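PDB 2EWO: putative agmatine deiminase from Streptococcus mutans, which probably catalyses the hydrolysis of agmatine to N-carbamoylputrescine and ammonia. Local coordinates for residues Ser57-Tyr71 / Ser83-Asp95. Residues are numbered along the deposited sequence; the frame is centred on the assembly and turned at random.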
# COMPACT_ATOMS: atom_id res chain seq x y z
N SER A 57 29.28 1.40 10.20
CA SER A 57 29.71 -0.01 10.09
C SER A 57 30.97 -0.37 10.85
O SER A 57 30.99 -1.33 11.63
CB SER A 57 29.94 -0.39 8.62
OG SER A 57 28.77 -0.21 7.84
N GLU A 58 32.03 0.39 10.61
CA GLU A 58 33.29 0.11 11.27
C GLU A 58 33.35 0.42 12.77
O GLU A 58 34.36 0.16 13.41
CB GLU A 58 34.44 0.83 10.55
CG GLU A 58 34.21 2.31 10.25
CD GLU A 58 35.53 3.06 10.08
OE1 GLU A 58 36.26 3.20 11.09
OE2 GLU A 58 35.84 3.50 8.94
N PHE A 59 32.27 0.93 13.34
CA PHE A 59 32.30 1.25 14.76
C PHE A 59 31.33 0.41 15.59
O PHE A 59 31.62 0.05 16.74
CB PHE A 59 32.03 2.74 14.94
CG PHE A 59 33.01 3.62 14.20
CD1 PHE A 59 34.29 3.85 14.72
CD2 PHE A 59 32.68 4.20 12.98
CE1 PHE A 59 35.22 4.64 14.03
CE2 PHE A 59 33.60 4.98 12.28
CZ PHE A 59 34.87 5.20 12.81
N GLU A 60 30.19 0.10 14.99
CA GLU A 60 29.13 -0.68 15.62
C GLU A 60 28.12 -1.08 14.56
O GLU A 60 28.22 -0.65 13.42
CB GLU A 60 28.43 0.14 16.70
CG GLU A 60 28.28 1.62 16.38
CD GLU A 60 27.47 2.38 17.41
OE1 GLU A 60 27.53 2.02 18.60
OE2 GLU A 60 26.79 3.36 17.04
N PRO A 61 27.15 -1.92 14.93
CA PRO A 61 26.13 -2.35 13.97
C PRO A 61 25.07 -1.28 13.69
O PRO A 61 24.79 -0.41 14.53
CB PRO A 61 25.54 -3.58 14.64
CG PRO A 61 25.67 -3.25 16.09
CD PRO A 61 27.06 -2.70 16.17
N VAL A 62 24.50 -1.38 12.50
CA VAL A 62 23.47 -0.46 12.05
C VAL A 62 22.18 -1.21 11.78
O VAL A 62 22.18 -2.30 11.20
CB VAL A 62 23.83 0.26 10.74
CG1 VAL A 62 22.84 1.38 10.51
CG2 VAL A 62 25.25 0.78 10.78
N SER A 63 21.07 -0.59 12.20
CA SER A 63 19.71 -1.12 12.03
C SER A 63 18.99 -0.20 11.06
O SER A 63 18.36 0.77 11.46
CB SER A 63 18.96 -1.15 13.36
OG SER A 63 19.43 -2.22 14.16
N LEU A 64 19.09 -0.53 9.79
CA LEU A 64 18.49 0.22 8.70
C LEU A 64 17.03 -0.20 8.48
O LEU A 64 16.77 -1.30 7.99
CB LEU A 64 19.33 -0.04 7.45
CG LEU A 64 19.13 0.86 6.25
CD1 LEU A 64 19.53 2.26 6.64
CD2 LEU A 64 19.94 0.35 5.07
N CYS A 65 16.07 0.66 8.82
CA CYS A 65 14.65 0.31 8.65
C CYS A 65 14.03 0.90 7.40
O CYS A 65 13.82 2.10 7.32
CB CYS A 65 13.87 0.81 9.85
SG CYS A 65 14.71 0.51 11.38
N VAL A 66 13.71 0.07 6.42
CA VAL A 66 13.13 0.65 5.22
C VAL A 66 11.71 0.19 4.89
O VAL A 66 11.32 -0.95 5.19
CB VAL A 66 14.06 0.44 3.97
CG1 VAL A 66 15.51 0.56 4.40
CG2 VAL A 66 13.81 -0.91 3.31
N PRO A 67 10.90 1.11 4.33
CA PRO A 67 9.53 0.79 3.97
C PRO A 67 9.59 -0.42 3.08
O PRO A 67 10.57 -0.63 2.39
CB PRO A 67 9.09 2.04 3.22
CG PRO A 67 9.72 3.11 4.04
CD PRO A 67 11.12 2.56 4.26
N PRO A 68 8.53 -1.25 3.10
CA PRO A 68 8.33 -2.49 2.34
C PRO A 68 8.54 -2.36 0.84
O PRO A 68 8.91 -3.32 0.18
CB PRO A 68 6.90 -2.85 2.68
CG PRO A 68 6.79 -2.38 4.10
CD PRO A 68 7.40 -1.03 4.03
N LEU A 69 8.31 -1.16 0.31
CA LEU A 69 8.45 -0.91 -1.13
C LEU A 69 9.88 -0.74 -1.63
O LEU A 69 10.16 -0.97 -2.81
CB LEU A 69 7.65 0.33 -1.49
CG LEU A 69 6.15 0.14 -1.36
CD1 LEU A 69 5.46 1.47 -1.54
CD2 LEU A 69 5.68 -0.86 -2.40
N GLN A 70 10.78 -0.31 -0.75
CA GLN A 70 12.18 -0.12 -1.10
C GLN A 70 13.03 -1.05 -0.24
O GLN A 70 14.14 -0.69 0.12
CB GLN A 70 12.63 1.32 -0.81
CG GLN A 70 11.95 2.42 -1.61
CD GLN A 70 10.45 2.50 -1.37
OE1 GLN A 70 9.98 2.60 -0.22
NE2 GLN A 70 9.68 2.46 -2.45
N TYR A 71 12.50 -2.22 0.10
CA TYR A 71 13.24 -3.16 0.94
C TYR A 71 14.24 -3.95 0.11
O TYR A 71 15.45 -3.85 0.32
CB TYR A 71 12.26 -4.10 1.64
CG TYR A 71 12.91 -5.03 2.64
CD1 TYR A 71 13.42 -6.27 2.26
CD2 TYR A 71 12.97 -4.69 3.99
CE1 TYR A 71 13.98 -7.14 3.20
CE2 TYR A 71 13.52 -5.56 4.92
CZ TYR A 71 14.01 -6.78 4.53
OH TYR A 71 14.48 -7.64 5.47
N SER A 83 28.40 -6.14 3.11
CA SER A 83 27.38 -6.55 4.09
C SER A 83 28.08 -7.07 5.34
O SER A 83 28.36 -8.27 5.45
CB SER A 83 26.46 -7.64 3.51
OG SER A 83 25.49 -8.06 4.46
N HIS A 84 28.36 -6.17 6.27
CA HIS A 84 29.04 -6.58 7.49
C HIS A 84 28.09 -6.73 8.68
O HIS A 84 27.53 -7.81 8.90
CB HIS A 84 30.18 -5.60 7.82
CG HIS A 84 30.99 -5.99 9.01
ND1 HIS A 84 31.12 -7.30 9.44
CD2 HIS A 84 31.73 -5.24 9.87
CE1 HIS A 84 31.90 -7.33 10.50
NE2 HIS A 84 32.28 -6.10 10.79
N ASN A 85 27.90 -5.66 9.43
CA ASN A 85 27.03 -5.69 10.60
C ASN A 85 25.81 -4.77 10.46
O ASN A 85 25.32 -4.20 11.44
CB ASN A 85 27.83 -5.31 11.84
CG ASN A 85 28.47 -3.94 11.72
OD1 ASN A 85 28.81 -3.49 10.61
ND2 ASN A 85 28.66 -3.27 12.85
N ILE A 86 25.34 -4.64 9.23
CA ILE A 86 24.18 -3.82 8.92
C ILE A 86 22.98 -4.73 8.61
O ILE A 86 23.05 -5.57 7.71
CB ILE A 86 24.45 -2.93 7.68
CG1 ILE A 86 25.58 -1.95 7.98
CG2 ILE A 86 23.20 -2.18 7.28
CD1 ILE A 86 25.95 -1.08 6.80
N ARG A 87 21.90 -4.58 9.38
CA ARG A 87 20.69 -5.38 9.16
C ARG A 87 19.55 -4.51 8.65
O ARG A 87 19.31 -3.41 9.16
CB ARG A 87 20.23 -6.09 10.44
CG ARG A 87 19.73 -5.19 11.56
CD ARG A 87 19.15 -6.03 12.68
NE ARG A 87 18.73 -5.24 13.84
CZ ARG A 87 18.17 -5.76 14.93
NH1 ARG A 87 17.98 -7.06 15.00
NH2 ARG A 87 17.82 -4.98 15.94
N ILE A 88 18.84 -5.01 7.65
CA ILE A 88 17.72 -4.28 7.08
C ILE A 88 16.41 -4.83 7.63
O ILE A 88 16.03 -5.95 7.30
CB ILE A 88 17.69 -4.42 5.54
CG1 ILE A 88 18.98 -3.86 4.92
CG2 ILE A 88 16.51 -3.66 5.00
CD1 ILE A 88 20.21 -4.74 5.10
N ILE A 89 15.74 -4.06 8.48
CA ILE A 89 14.44 -4.49 9.03
C ILE A 89 13.34 -3.71 8.33
O ILE A 89 13.49 -2.52 8.05
CB ILE A 89 14.30 -4.25 10.58
CG1 ILE A 89 14.58 -2.79 10.93
CG2 ILE A 89 15.22 -5.18 11.35
CD1 ILE A 89 16.04 -2.40 10.79
N GLU A 90 12.23 -4.38 8.04
CA GLU A 90 11.12 -3.73 7.37
C GLU A 90 10.37 -2.77 8.29
O GLU A 90 9.91 -3.18 9.36
CB GLU A 90 10.13 -4.75 6.86
CG GLU A 90 9.11 -4.14 5.95
CD GLU A 90 7.81 -4.87 5.99
OE1 GLU A 90 7.81 -6.07 5.68
OE2 GLU A 90 6.79 -4.23 6.33
N MSE A 91 10.24 -1.52 7.88
CA MSE A 91 9.52 -0.53 8.68
C MSE A 91 9.01 0.63 7.84
O MSE A 91 9.78 1.22 7.09
CB MSE A 91 10.41 -0.00 9.79
CG MSE A 91 9.66 0.77 10.83
SE MSE A 91 10.71 1.22 12.40
CE MSE A 91 11.50 -0.51 12.80
N THR A 92 7.72 0.94 7.96
CA THR A 92 7.10 2.05 7.20
C THR A 92 7.33 3.40 7.90
O THR A 92 7.42 3.46 9.12
CB THR A 92 5.56 1.90 7.04
OG1 THR A 92 4.93 2.03 8.32
CG2 THR A 92 5.20 0.56 6.45
N ASN A 93 7.42 4.47 7.11
CA ASN A 93 7.61 5.81 7.66
C ASN A 93 7.23 6.82 6.60
O ASN A 93 7.38 6.56 5.41
CB ASN A 93 9.07 6.03 8.03
CG ASN A 93 9.98 5.98 6.82
OD1 ASN A 93 9.93 6.86 5.95
ND2 ASN A 93 10.82 4.94 6.74
N ASP A 94 6.76 7.97 7.03
CA ASP A 94 6.37 9.02 6.09
C ASP A 94 7.58 9.77 5.58
O ASP A 94 7.56 10.34 4.49
CB ASP A 94 5.39 9.97 6.76
CG ASP A 94 4.12 9.27 7.20
OD1 ASP A 94 3.44 8.70 6.31
OD2 ASP A 94 3.81 9.28 8.42
N ASP A 95 8.63 9.75 6.40
CA ASP A 95 9.90 10.39 6.08
C ASP A 95 10.99 9.86 7.00
O ASP A 95 10.71 9.50 8.14
CB ASP A 95 9.82 11.90 6.20
CG ASP A 95 10.59 12.59 5.11
OD1 ASP A 95 11.10 11.87 4.22
OD2 ASP A 95 10.70 13.83 5.12
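Val62 to Val66 and Ile86 to Glu90 pair as neighbouring parallel strands joined by helix 71-79, a beta-alpha-beta unit. Six backbone hydrogen bonds run along them, the first from Val62 N to Asn85 O (3.1 Å), the last from Met91 N to Val66 O (3.0 Å). The last bond is straight (171°), but its donor sits above the carbonyl plane; Met91 lies just past the strand. Among side chains, Arg87 gives the one hydrogen bond between the strands: NE-H points at Ser63 OG (3.1 Å), nearly straight at 166°, with the oxygen in the guanidinium plane. CG lies between backbone N and carbonyl carbon (chi1 67°), and the extended chain beyond it carries NE over to the serine.

Apolar contacts occur on both faces. On the helix side, Val62 CG2 meets Ile86 CG1 (3.9 Å), the two side chains running alongside, and Val78 touches Leu64 and Ile86. Tyr71, starting that helix, sets CE2 against Ile88 CG2 (3.5 Å), while its ring edge faces the Ile89-Glu90 peptide. On the other face, Cys65 CB packs on CB of selenomethionine Met91 (3.6 Å), whose bent end turns CE back to Cys65 SG (3.7 Å).

The Glu90 side chain crosses that of Pro68 at about a right angle, its OE1 salt-bridged to Lys143 of the second subunit. Strand 62-66 is also hydrogen-bonded through its backbone to strand 24-29, whereas 86-90 edges the sheet within the chain; backbone bonding and apolar packing thus unite the pair, while Glu90 directs charge into the subunit interface.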